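Local structure of actin-binding protein, cofilin/tropomyosin family protein, putative (Entamoeba histolytica, 4LIZ) at residues A10-E15 / E25-G30; F4-V9 / K106-N111; F29-Q32 / K37-V40; F79-W84 / I100-V105; E49-A54 / Q61-R66. The protein binds and stabilises actin filaments as a coactosin of the ADF/cofilin family, and may contribute to phagocytosis and pseudopod formation. All coordinates share one frame; numbering follows the deposited sequence.

Contact 1: A10-E15 / E25-G30. With NA (sodium ion), chain C.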
# COMPACT_ATOMS: atom_id res chain seq x y z
N ALA A 10 8.72 5.71 -6.40
CA ALA A 10 9.37 4.63 -7.08
C ALA A 10 10.53 3.95 -6.31
O ALA A 10 10.73 2.75 -6.41
CB ALA A 10 9.82 5.09 -8.47
N GLY A 11 11.27 4.79 -5.63
CA GLY A 11 12.41 4.27 -4.89
C GLY A 11 12.11 3.19 -3.87
O GLY A 11 12.59 2.06 -3.87
N PRO A 12 11.19 3.58 -2.93
CA PRO A 12 10.84 2.58 -1.97
C PRO A 12 10.09 1.37 -2.51
O PRO A 12 10.20 0.30 -1.96
CB PRO A 12 9.93 3.37 -0.96
CG PRO A 12 10.31 4.76 -1.15
CD PRO A 12 10.71 4.94 -2.59
N VAL A 13 9.29 1.53 -3.55
CA VAL A 13 8.63 0.41 -4.22
C VAL A 13 9.69 -0.62 -4.74
O VAL A 13 9.56 -1.77 -4.49
CB VAL A 13 7.70 1.00 -5.34
CG1 VAL A 13 7.22 -0.14 -6.26
CG2 VAL A 13 6.51 1.73 -4.70
N ALA A 14 10.71 -0.05 -5.36
CA ALA A 14 11.77 -0.91 -5.83
C ALA A 14 12.48 -1.66 -4.67
O ALA A 14 12.87 -2.81 -4.77
CB ALA A 14 12.80 -0.11 -6.59
N GLU A 15 12.63 -0.93 -3.53
CA GLU A 15 13.21 -1.54 -2.34
C GLU A 15 12.41 -2.76 -1.85
O GLU A 15 12.92 -3.77 -1.44
CB GLU A 15 13.45 -0.53 -1.24
CG GLU A 15 14.45 0.56 -1.59
CD GLU A 15 14.74 1.38 -0.40
OE1 GLU A 15 14.05 2.34 -0.10
OE2 GLU A 15 15.76 1.09 0.26
N GLU A 25 10.70 -4.23 3.41
CA GLU A 25 9.65 -5.20 3.07
C GLU A 25 8.28 -4.47 2.95
O GLU A 25 7.35 -5.07 2.43
CB GLU A 25 9.58 -6.29 4.11
CG GLU A 25 10.90 -7.09 4.15
CD GLU A 25 10.87 -8.08 5.27
OE1 GLU A 25 10.33 -7.85 6.36
OE2 GLU A 25 11.53 -9.17 5.06
N PHE A 26 8.12 -3.30 3.49
CA PHE A 26 6.90 -2.49 3.36
C PHE A 26 7.20 -1.04 3.30
O PHE A 26 8.24 -0.56 3.80
CB PHE A 26 5.97 -2.75 4.62
CG PHE A 26 6.28 -1.95 5.84
CD1 PHE A 26 7.22 -2.42 6.71
CD2 PHE A 26 5.70 -0.75 6.10
CE1 PHE A 26 7.57 -1.68 7.82
CE2 PHE A 26 6.01 0.00 7.19
CZ PHE A 26 7.04 -0.46 8.03
N VAL A 27 6.28 -0.26 2.74
CA VAL A 27 6.27 1.16 2.78
C VAL A 27 4.89 1.72 2.93
O VAL A 27 3.95 1.08 2.38
CB VAL A 27 7.01 1.81 1.59
CG1 VAL A 27 6.37 1.36 0.26
CG2 VAL A 27 7.11 3.32 1.64
N VAL A 28 4.75 2.78 3.70
CA VAL A 28 3.50 3.55 3.82
C VAL A 28 3.76 4.94 3.38
O VAL A 28 4.74 5.55 3.88
CB VAL A 28 2.93 3.46 5.24
CG1 VAL A 28 1.64 4.29 5.35
CG2 VAL A 28 2.68 2.05 5.68
N PHE A 29 2.95 5.49 2.45
CA PHE A 29 3.03 6.82 2.01
C PHE A 29 1.92 7.69 2.54
O PHE A 29 0.75 7.23 2.63
CB PHE A 29 2.92 6.92 0.45
CG PHE A 29 3.98 6.13 -0.31
CD1 PHE A 29 5.28 6.68 -0.41
CD2 PHE A 29 3.75 4.89 -0.86
CE1 PHE A 29 6.23 5.97 -1.10
CE2 PHE A 29 4.77 4.23 -1.56
CZ PHE A 29 6.00 4.78 -1.64
N GLY A 30 2.30 8.85 2.97
CA GLY A 30 1.34 9.88 3.30
C GLY A 30 1.24 10.94 2.25
O GLY A 30 1.96 10.99 1.24
NA NA C . 13.04 -5.72 -0.21
O HOH W 1 12.83 -7.99 0.43

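Contact 2: F4-V9 / K106-N111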
# COMPACT_ATOMS: atom_id res chain seq x y z
N PHE A 4 -0.39 15.42 -8.44
CA PHE A 4 0.44 15.17 -7.28
C PHE A 4 1.85 14.80 -7.72
O PHE A 4 1.99 14.11 -8.68
CB PHE A 4 -0.14 14.03 -6.44
CG PHE A 4 -1.12 14.47 -5.42
CD1 PHE A 4 -2.37 14.89 -5.78
CD2 PHE A 4 -0.78 14.53 -4.12
CE1 PHE A 4 -3.26 15.33 -4.85
CE2 PHE A 4 -1.66 14.96 -3.18
CZ PHE A 4 -2.90 15.36 -3.54
N ASP A 5 2.84 15.28 -6.97
CA ASP A 5 4.23 14.89 -7.12
C ASP A 5 4.42 13.49 -6.49
O ASP A 5 4.26 13.35 -5.31
CB ASP A 5 5.09 15.95 -6.46
CG ASP A 5 6.59 15.58 -6.37
OD1 ASP A 5 7.02 14.57 -6.88
OD2 ASP A 5 7.32 16.45 -5.85
N LEU A 6 4.77 12.56 -7.35
CA LEU A 6 5.01 11.14 -6.95
C LEU A 6 6.47 10.73 -6.94
O LEU A 6 6.81 9.55 -6.91
CB LEU A 6 4.20 10.16 -7.83
CG LEU A 6 2.70 10.32 -7.92
CD1 LEU A 6 2.07 9.15 -8.63
CD2 LEU A 6 2.09 10.65 -6.59
N SER A 7 7.36 11.75 -6.96
CA SER A 7 8.81 11.52 -6.97
C SER A 7 9.33 10.59 -5.87
O SER A 7 10.40 9.96 -6.06
CB SER A 7 9.55 12.85 -7.01
OG SER A 7 9.36 13.64 -5.94
N GLU A 8 8.69 10.56 -4.73
CA GLU A 8 9.08 9.75 -3.57
C GLU A 8 8.68 8.29 -3.65
O GLU A 8 9.03 7.51 -2.79
CB GLU A 8 8.68 10.36 -2.23
CG GLU A 8 9.23 11.72 -1.91
CD GLU A 8 10.69 11.58 -1.55
OE1 GLU A 8 10.99 10.75 -0.65
OE2 GLU A 8 11.46 12.25 -2.19
N VAL A 9 7.88 7.91 -4.62
CA VAL A 9 7.26 6.58 -4.66
C VAL A 9 8.10 5.46 -5.19
O VAL A 9 8.16 4.37 -4.67
CB VAL A 9 5.85 6.65 -5.37
CG1 VAL A 9 5.22 5.26 -5.43
CG2 VAL A 9 4.96 7.67 -4.70
N LYS A 106 -0.79 3.74 -8.85
CA LYS A 106 -0.74 2.44 -9.47
C LYS A 106 0.01 2.42 -10.75
O LYS A 106 0.58 1.32 -11.06
CB LYS A 106 -2.18 1.90 -9.68
CG LYS A 106 -2.93 1.49 -8.46
CD LYS A 106 -4.45 1.23 -8.68
CE LYS A 106 -4.71 0.21 -9.66
NZ LYS A 106 -6.16 -0.03 -9.73
N ASN A 107 0.14 3.51 -11.46
CA ASN A 107 1.11 3.48 -12.53
C ASN A 107 2.58 3.41 -12.21
O ASN A 107 3.37 2.97 -12.99
CB ASN A 107 0.87 4.67 -13.40
CG ASN A 107 -0.39 4.50 -14.18
OD1 ASN A 107 -0.84 3.34 -14.39
ND2 ASN A 107 -1.04 5.60 -14.54
N VAL A 108 2.91 3.73 -10.99
CA VAL A 108 4.27 3.52 -10.50
C VAL A 108 4.34 2.17 -9.82
O VAL A 108 5.36 1.44 -10.00
CB VAL A 108 4.67 4.63 -9.50
CG1 VAL A 108 6.09 4.39 -8.89
CG2 VAL A 108 4.47 6.00 -10.09
N ILE A 109 3.37 1.88 -8.98
CA ILE A 109 3.17 0.59 -8.17
C ILE A 109 2.30 -0.30 -9.05
O ILE A 109 1.07 -0.49 -8.87
CB ILE A 109 2.48 0.75 -6.82
CG1 ILE A 109 3.08 1.87 -6.09
CG2 ILE A 109 2.47 -0.60 -6.03
CD1 ILE A 109 2.58 1.96 -4.66
N ASN A 110 2.95 -0.79 -10.10
CA ASN A 110 2.33 -1.67 -11.07
C ASN A 110 2.48 -3.14 -10.87
O ASN A 110 1.95 -3.87 -11.63
CB ASN A 110 2.77 -1.25 -12.47
CG ASN A 110 4.25 -1.18 -12.57
OD1 ASN A 110 4.90 -2.03 -12.05
ND2 ASN A 110 4.81 -0.06 -13.11
N ASN A 111 3.22 -3.59 -9.86
CA ASN A 111 3.44 -5.01 -9.62
C ASN A 111 2.75 -5.36 -8.29
O ASN A 111 3.33 -5.24 -7.20
CB ASN A 111 4.93 -5.29 -9.45
CG ASN A 111 5.25 -6.76 -9.35
OD1 ASN A 111 4.39 -7.64 -9.21
ND2 ASN A 111 6.53 -7.04 -9.47

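Contact 3: F29-Q32 / K37-V40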
# COMPACT_ATOMS: atom_id res chain seq x y z
N PHE A 29 2.95 5.49 2.45
CA PHE A 29 3.03 6.82 2.01
C PHE A 29 1.92 7.69 2.54
O PHE A 29 0.75 7.23 2.63
CB PHE A 29 2.92 6.92 0.45
CG PHE A 29 3.98 6.13 -0.31
CD1 PHE A 29 5.28 6.68 -0.41
CD2 PHE A 29 3.75 4.89 -0.86
CE1 PHE A 29 6.23 5.97 -1.10
CE2 PHE A 29 4.77 4.23 -1.56
CZ PHE A 29 6.00 4.78 -1.64
N GLY A 30 2.30 8.85 2.97
CA GLY A 30 1.34 9.88 3.30
C GLY A 30 1.24 10.94 2.25
O GLY A 30 1.96 10.99 1.24
N VAL A 31 0.23 11.78 2.40
CA VAL A 31 -0.14 12.74 1.38
C VAL A 31 -0.04 14.13 1.95
O VAL A 31 -0.75 14.43 2.94
CB VAL A 31 -1.58 12.37 0.84
CG1 VAL A 31 -2.02 13.35 -0.24
CG2 VAL A 31 -1.65 11.03 0.22
N GLN A 32 0.78 14.97 1.35
CA GLN A 32 0.87 16.41 1.67
C GLN A 32 0.21 17.20 0.55
O GLN A 32 0.09 16.78 -0.58
CB GLN A 32 2.30 16.86 1.83
CG GLN A 32 3.01 16.19 2.97
CD GLN A 32 4.47 16.58 3.10
OE1 GLN A 32 5.03 17.32 2.25
NE2 GLN A 32 5.11 16.07 4.13
N LYS A 37 1.92 16.31 -2.81
CA LYS A 37 3.05 15.36 -2.92
C LYS A 37 2.83 14.16 -2.01
O LYS A 37 2.31 14.32 -0.94
CB LYS A 37 4.34 16.11 -2.43
CG LYS A 37 5.58 15.33 -2.44
CD LYS A 37 6.77 16.23 -1.94
CE LYS A 37 8.01 15.48 -2.36
NZ LYS A 37 9.20 15.92 -1.61
N LEU A 38 3.31 12.99 -2.42
CA LEU A 38 3.40 11.87 -1.52
C LEU A 38 4.77 11.86 -0.80
O LEU A 38 5.79 12.27 -1.39
CB LEU A 38 3.25 10.56 -2.30
CG LEU A 38 1.81 10.00 -2.33
CD1 LEU A 38 0.91 11.00 -2.96
CD2 LEU A 38 1.74 8.69 -2.97
N VAL A 39 4.75 11.44 0.41
CA VAL A 39 5.97 11.31 1.23
C VAL A 39 5.99 9.95 1.86
O VAL A 39 4.93 9.29 2.05
CB VAL A 39 6.06 12.43 2.30
CG1 VAL A 39 6.13 13.79 1.54
CG2 VAL A 39 4.95 12.36 3.34
N VAL A 40 7.14 9.50 2.32
CA VAL A 40 7.20 8.27 3.10
C VAL A 40 6.83 8.51 4.56
O VAL A 40 7.46 9.28 5.23
CB VAL A 40 8.62 7.67 3.06
CG1 VAL A 40 8.74 6.53 4.03
CG2 VAL A 40 8.92 7.21 1.68

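Contact 4: F79-W84 / I100-V105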
# COMPACT_ATOMS: atom_id res chain seq x y z
N PHE A 79 2.87 -9.36 -3.66
CA PHE A 79 2.85 -7.97 -3.29
C PHE A 79 1.44 -7.49 -3.09
O PHE A 79 0.54 -7.81 -3.89
CB PHE A 79 3.54 -7.14 -4.34
CG PHE A 79 4.98 -7.53 -4.55
CD1 PHE A 79 5.96 -7.32 -3.60
CD2 PHE A 79 5.34 -8.19 -5.73
CE1 PHE A 79 7.24 -7.75 -3.80
CE2 PHE A 79 6.64 -8.63 -5.91
CZ PHE A 79 7.57 -8.41 -4.95
N VAL A 80 1.22 -6.75 -2.03
CA VAL A 80 -0.10 -6.23 -1.61
C VAL A 80 -0.05 -4.73 -1.73
O VAL A 80 0.80 -4.06 -1.14
CB VAL A 80 -0.44 -6.67 -0.19
CG1 VAL A 80 -1.80 -6.09 0.22
CG2 VAL A 80 -0.46 -8.21 -0.04
N PHE A 81 -1.05 -4.11 -2.41
CA PHE A 81 -1.26 -2.68 -2.55
C PHE A 81 -2.49 -2.29 -1.79
O PHE A 81 -3.56 -2.84 -2.03
CB PHE A 81 -1.31 -2.21 -4.00
CG PHE A 81 -1.74 -0.81 -4.17
CD1 PHE A 81 -1.01 0.27 -3.70
CD2 PHE A 81 -2.93 -0.50 -4.85
CE1 PHE A 81 -1.39 1.60 -3.87
CE2 PHE A 81 -3.33 0.79 -5.00
CZ PHE A 81 -2.57 1.86 -4.55
N ILE A 82 -2.42 -1.34 -0.89
CA ILE A 82 -3.55 -0.85 -0.11
C ILE A 82 -3.68 0.61 -0.33
O ILE A 82 -2.73 1.44 -0.23
CB ILE A 82 -3.32 -1.06 1.40
CG1 ILE A 82 -3.34 -2.55 1.68
CG2 ILE A 82 -4.29 -0.26 2.21
CD1 ILE A 82 -2.69 -2.95 2.99
N SER A 83 -4.90 1.12 -0.62
CA SER A 83 -5.31 2.51 -0.47
C SER A 83 -6.10 2.70 0.83
O SER A 83 -6.89 1.83 1.17
CB SER A 83 -6.05 3.02 -1.72
OG SER A 83 -7.25 2.31 -1.89
N TRP A 84 -5.86 3.78 1.53
CA TRP A 84 -6.43 3.99 2.83
C TRP A 84 -7.00 5.38 2.88
O TRP A 84 -6.34 6.41 2.66
CB TRP A 84 -5.33 3.90 3.94
CG TRP A 84 -5.71 4.41 5.31
CD1 TRP A 84 -5.49 5.59 5.79
CD2 TRP A 84 -6.41 3.65 6.30
NE1 TRP A 84 -5.94 5.69 7.10
CE2 TRP A 84 -6.50 4.48 7.43
CE3 TRP A 84 -6.89 2.35 6.37
CZ2 TRP A 84 -7.14 4.00 8.61
CZ3 TRP A 84 -7.51 1.87 7.53
CH2 TRP A 84 -7.62 2.72 8.63
N ILE A 100 -8.40 9.39 -8.44
CA ILE A 100 -7.50 9.90 -9.50
C ILE A 100 -6.03 9.75 -8.96
O ILE A 100 -5.14 9.33 -9.73
CB ILE A 100 -7.84 11.29 -9.97
CG1 ILE A 100 -7.15 11.61 -11.25
CG2 ILE A 100 -7.71 12.33 -8.94
CD1 ILE A 100 -7.64 12.83 -11.94
N LEU A 101 -5.82 10.03 -7.67
CA LEU A 101 -4.44 9.93 -7.12
C LEU A 101 -4.07 8.46 -7.14
O LEU A 101 -2.92 8.09 -7.49
CB LEU A 101 -4.44 10.47 -5.78
CG LEU A 101 -3.10 10.37 -4.99
CD1 LEU A 101 -1.96 10.92 -5.79
CD2 LEU A 101 -3.27 11.09 -3.68
N LYS A 102 -4.91 7.55 -6.69
CA LYS A 102 -4.69 6.10 -6.68
C LYS A 102 -4.28 5.60 -8.07
O LYS A 102 -3.40 4.77 -8.19
CB LYS A 102 -5.98 5.41 -6.20
CG LYS A 102 -5.90 3.95 -6.12
CD LYS A 102 -7.38 3.33 -6.01
CE LYS A 102 -8.14 3.82 -4.85
NZ LYS A 102 -9.44 3.11 -4.72
N GLY A 103 -4.94 6.09 -9.13
CA GLY A 103 -4.62 5.67 -10.45
C GLY A 103 -3.19 6.04 -10.79
O GLY A 103 -2.46 5.23 -11.42
N ASP A 104 -2.78 7.25 -10.46
CA ASP A 104 -1.39 7.73 -10.72
C ASP A 104 -0.45 6.83 -9.89
O ASP A 104 0.63 6.42 -10.41
CB ASP A 104 -1.25 9.12 -10.35
CG ASP A 104 -1.87 10.11 -11.35
OD1 ASP A 104 -2.33 9.70 -12.41
OD2 ASP A 104 -1.75 11.27 -11.01
N VAL A 105 -0.75 6.55 -8.64
CA VAL A 105 0.12 5.75 -7.80
C VAL A 105 0.27 4.36 -8.36
O VAL A 105 1.37 3.80 -8.41
CB VAL A 105 -0.39 5.71 -6.36
CG1 VAL A 105 0.32 4.62 -5.51
CG2 VAL A 105 -0.32 7.06 -5.71
O HOH W 2 -8.24 0.65 -3.98

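Contact 5: E49-A54 / Q61-R66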
# COMPACT_ATOMS: atom_id res chain seq x y z
N GLU A 49 1.03 -6.04 9.75
CA GLU A 49 0.89 -5.42 11.04
C GLU A 49 1.63 -4.07 11.15
O GLU A 49 1.17 -3.16 11.72
CB GLU A 49 1.10 -6.41 12.22
CG GLU A 49 0.25 -7.71 12.02
CD GLU A 49 -1.31 -7.52 11.81
OE1 GLU A 49 -1.95 -6.61 12.34
OE2 GLU A 49 -1.88 -8.33 11.01
N GLU A 50 2.81 -4.03 10.57
CA GLU A 50 3.58 -2.81 10.53
C GLU A 50 2.91 -1.69 9.71
O GLU A 50 2.90 -0.55 10.07
CB GLU A 50 4.98 -3.08 10.00
CG GLU A 50 5.90 -3.78 10.97
CD GLU A 50 5.58 -5.25 11.21
OE1 GLU A 50 5.02 -5.94 10.40
OE2 GLU A 50 5.91 -5.73 12.29
N VAL A 51 2.32 -2.08 8.60
CA VAL A 51 1.56 -1.15 7.82
C VAL A 51 0.39 -0.61 8.63
O VAL A 51 0.17 0.54 8.69
CB VAL A 51 1.05 -1.88 6.54
CG1 VAL A 51 -0.10 -1.16 5.84
CG2 VAL A 51 2.17 -2.15 5.57
N LYS A 52 -0.32 -1.51 9.29
CA LYS A 52 -1.52 -1.12 10.02
C LYS A 52 -1.15 -0.15 11.11
O LYS A 52 -1.84 0.77 11.31
CB LYS A 52 -2.29 -2.33 10.55
CG LYS A 52 -3.09 -3.07 9.50
CD LYS A 52 -3.64 -4.39 9.99
CE LYS A 52 -4.77 -4.20 10.97
NZ LYS A 52 -5.24 -5.56 11.32
N ALA A 53 -0.02 -0.38 11.77
CA ALA A 53 0.41 0.54 12.77
C ALA A 53 0.67 1.94 12.37
O ALA A 53 0.60 2.90 13.13
CB ALA A 53 1.66 -0.03 13.45
N ALA A 54 1.01 2.11 11.08
CA ALA A 54 1.26 3.38 10.48
C ALA A 54 0.06 4.11 9.85
O ALA A 54 0.20 5.29 9.53
CB ALA A 54 2.39 3.26 9.40
N GLN A 61 -3.76 7.67 2.87
CA GLN A 61 -2.43 7.02 2.77
C GLN A 61 -2.45 5.91 1.74
O GLN A 61 -3.54 5.48 1.29
CB GLN A 61 -1.97 6.53 4.13
CG GLN A 61 -1.69 7.60 5.18
CD GLN A 61 -1.63 7.06 6.56
OE1 GLN A 61 -2.60 6.66 7.14
NE2 GLN A 61 -0.40 6.90 7.05
N PHE A 62 -1.29 5.40 1.33
CA PHE A 62 -1.14 4.24 0.54
C PHE A 62 -0.15 3.30 1.13
O PHE A 62 0.75 3.81 1.83
CB PHE A 62 -0.70 4.57 -0.90
CG PHE A 62 -1.68 5.49 -1.64
CD1 PHE A 62 -1.53 6.84 -1.65
CD2 PHE A 62 -2.70 4.90 -2.34
CE1 PHE A 62 -2.49 7.70 -2.27
CE2 PHE A 62 -3.57 5.72 -3.02
CZ PHE A 62 -3.45 7.04 -2.98
N ALA A 63 -0.19 2.05 0.93
CA ALA A 63 0.77 1.14 1.44
C ALA A 63 1.07 0.09 0.45
O ALA A 63 0.25 -0.33 -0.41
CB ALA A 63 0.37 0.55 2.80
N TYR A 64 2.26 -0.51 0.54
CA TYR A 64 2.73 -1.53 -0.33
C TYR A 64 3.67 -2.46 0.41
O TYR A 64 4.61 -1.96 1.03
CB TYR A 64 3.45 -0.87 -1.54
CG TYR A 64 3.92 -1.85 -2.60
CD1 TYR A 64 3.06 -2.57 -3.37
CD2 TYR A 64 5.28 -1.95 -2.86
CE1 TYR A 64 3.49 -3.40 -4.40
CE2 TYR A 64 5.76 -2.77 -3.91
CZ TYR A 64 4.85 -3.48 -4.65
OH TYR A 64 5.26 -4.26 -5.78
N TYR A 65 3.43 -3.76 0.42
CA TYR A 65 4.28 -4.69 1.13
C TYR A 65 4.38 -6.05 0.43
O TYR A 65 3.56 -6.40 -0.35
CB TYR A 65 3.85 -4.87 2.61
CG TYR A 65 2.56 -5.59 2.87
CD1 TYR A 65 2.53 -6.92 3.13
CD2 TYR A 65 1.37 -4.91 2.86
CE1 TYR A 65 1.35 -7.57 3.37
CE2 TYR A 65 0.19 -5.55 3.12
CZ TYR A 65 0.19 -6.88 3.36
OH TYR A 65 -0.95 -7.56 3.59
N ARG A 66 5.43 -6.77 0.80
CA ARG A 66 5.68 -8.09 0.29
C ARG A 66 5.31 -9.11 1.33
O ARG A 66 5.40 -8.88 2.49
CB ARG A 66 7.12 -8.31 -0.15
CG ARG A 66 8.13 -8.26 0.94
CD ARG A 66 9.53 -8.29 0.37
NE ARG A 66 9.92 -9.59 -0.12
CZ ARG A 66 10.60 -9.81 -1.23
NH1 ARG A 66 10.94 -8.84 -2.04
NH2 ARG A 66 10.95 -11.05 -1.52

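Contact 1: A10-E15 / E25-G30
V27, just past the classic beta bulge where E25 and F26 both face G44, is the first residue of strand 26-32 to meet helix 10-17, through P12. A chi1 of 59° leaves its CG2 anti to the backbone N and puts this methyl 3.8 Å from P12 CB. The same methyl lies over one face of the F29 ring, offset toward its rim. V28 turns to the other side of the sheet. F29 then rises beyond it, and its CZ reaches P12 CB at 4.2 Å obliquely and V13 CG2 at 4.4 Å near the plane of the ring. The short helix and strand axes approach to 8.2 Å and run nearly antiparallel, at 157°. V13 also touches Y64 of the neighbouring strand 60-69. Toward the C-terminal end of the helix, E15 O binds the sodium ion at 2.3 Å, a site completed by a water and the carbonyls of D18, N21 and V24. Because carbon alone meets carbon between helix and strand, their fit probably rests on shape rather than on directional bonds, whereas the polar groups work at the rim, where E15 OE1 pairs with K43.

Contact 2: F4-V9 / K106-N111
V9 and V108 form the centre of a small apolar contact that joins the N-terminal arm, just before helix 10-17, to the end of helix 92-108 on one face of the central sheet. It is plain packing, without polar bonds between the segments. The closest meeting is methyl to methyl, V9 CG1 to V108 CG1 at 3.7 Å, the two side chains crossing obliquely. In both valines CG1 stands anti to the backbone N (chi1 179° in V9, 177° in V108), and each turns this branch to the other. V9 CG1 also meets I109 CG1 at 4.1 Å, where the two side chains lie at about a right angle. On the N-terminal side L6 adds a looser touch, CD1 to V108 CG2 at 4.2 Å, while L6 itself also leans on L101 and D104 of the same helix.

The arm is shaped by its own polar bonds. D5 OD1 accepts S7 N at 2.8 Å, an Asx turn, and also S7 OG at 2.7 Å from the syn side, somewhat out of the carboxylate plane. V9 N bonds back to L6 O at 3.0 Å, consistent with L6 and V9 both turning toward V108. V9 further packs on L38 and F29, so it lies between the helix end and the first hairpin. The chemistry is thus divided: backbone and carboxylate bonds set the course of the arm, and apolar carbons, which impose little direction, pack it against the end of the helix and the residue that follows.

Contact 3: F29-Q32 / K37-V40
Q32 and V39 meet because the glutamine holds CG beside its backbone N (chi1 -63°) and then runs extended, which lays its carboxamide across the isopropyl group of V39 at about a right angle. V39 presents CG1 to it, 3.6 Å from Q32 NE2. The two residues belong to the antiparallel beta hairpin of strands 26-32 and 37-44, at the edge of the central sheet, where a short turn joins them. G30 pairs with V39 and Q32 with K37 as hydrogen-bonded pairs. G30 N donates to V39 O at 2.8 Å through a bent bond (143° at the hydrogen), and V39 N returns to G30 O. Near the turn Q32 N and K37 O make a straighter bond at 2.8 Å, matched by K37 N to Q32 O, where the donor stands above the carbonyl plane.

On the opposite face V31 and L38, a non-hydrogen-bonded pair, lie side by side and point the same way, V31 CG2 4.1 Å from L38 CD1. L38 CD2 meanwhile reaches F29 CB at 4.0 Å. This face turns to helix 92-108, whose L101 and V105 pack on L38, with F4 of the N-terminal arm on V31. At the far end of the paired segments, the side chains of the non-hydrogen-bonded pair F29 and V40 diverge from each other, although F29 CE1 and V40 CG2 still touch. The backbones also meet here through a CA-H...O contact, F29 CA to V39 O, 3.1 Å apart.

Contact 4: F79-W84 / I100-V105
In the beta-alpha-beta unit made of strand 76-85, helix 92-108 and strand 114-118, F81 and S83 of the first strand face V105 and K102 of the helix. A chi1 of 171° swings F81 CG out beside the residue's own carbonyl carbon, and the ring reaches between the two helix residues. V105 CG1 comes obliquely to its CE1 at 3.8 Å, while the aliphatic part of K102 lies at the ring's edge, CG 4.2 Å from CE2. Further along the strand, S83 OG touches K102 CE at 3.4 Å, with the lysine chain bent at chi3 (-59°). The lysine ammonium does not bond the hydroxyl directly. Instead, water 2 accepts from K102 NZ at 2.8 Å and is hydrogen-bonded to S83 OG at 2.8 Å. The hydroxyl has a second partner, H117 ND1 of strand 114-118, so S83 ties the water to the parallel neighbour. K102 also packs on E115 of that strand, and F62 of strand 60-69 packs on F81. The axes of the two segments approach to 10.4 Å and run nearly antiparallel, at 158°, as expected when a helix carries the chain back between two parallel strands: the beta-alpha-beta crossover of the ADF-homology fold.

Contact 5: E49-A54 / Q61-R66
V51 sits tightly on A63, its CG1 only 3.5 Å from A63 CB, at the point where helix 48-54 comes nearest to the middle of strand 60-69. The valine's chi1 of 162° aims CG1 at the alanine methyl, while CG2 goes the other way, to Y65 CD2 at 3.9 Å. There the valine meets the tyrosine ring obliquely, the two side chains lying at about a right angle. With alanine at this position the CA atoms of V51 and A63 come within 6.8 Å, and F26 of the adjacent strand packs against both V51 and Y65.

In the ADF-homology fold the central mixed sheet is sandwiched between helices. Helix 48-54 covers the face turned from helices 10-17 and 92-108, and its segment runs nearly antiparallel to that of strand 60-69, at 166° and 9.4 Å between axes. Toward the end of the helix the contact becomes polar and less dense. Q61 NE2 donates to A54 O at 3.0 Å almost linearly (171°), with the acceptor close to the amide plane of the glutamine. The same amide is held twice more, NE2 by D41 OD2 and OE1 by K56 N, so its orientation is well determined. The outer side of the helix is the loose one: A53 is exposed to solvent, and K52 NZ bonds L124 O.

Overall arrangement
From the N terminus, the arm 4-9 is closed by contact 2 onto residues 106-111, about 97 residues later, so contacts 1, 3, 4 and 5 all nest inside that loop. Contact 1 returns helix 10-17 onto strand 26-32, and contact 3 begins on this strand, sharing F29 and G30, to make the first hairpin. Contact 5 then closes helix 48-54 onto strand 60-69, and contact 4 follows in series from strand 76-85 to helix 92-108. Helix 92-108 also serves contact 2. F29 N to F62 O and I82 O to A63 N join contacts 1, 4 and 5 through one sheet, with helix 48-54 of contact 5 on its other face.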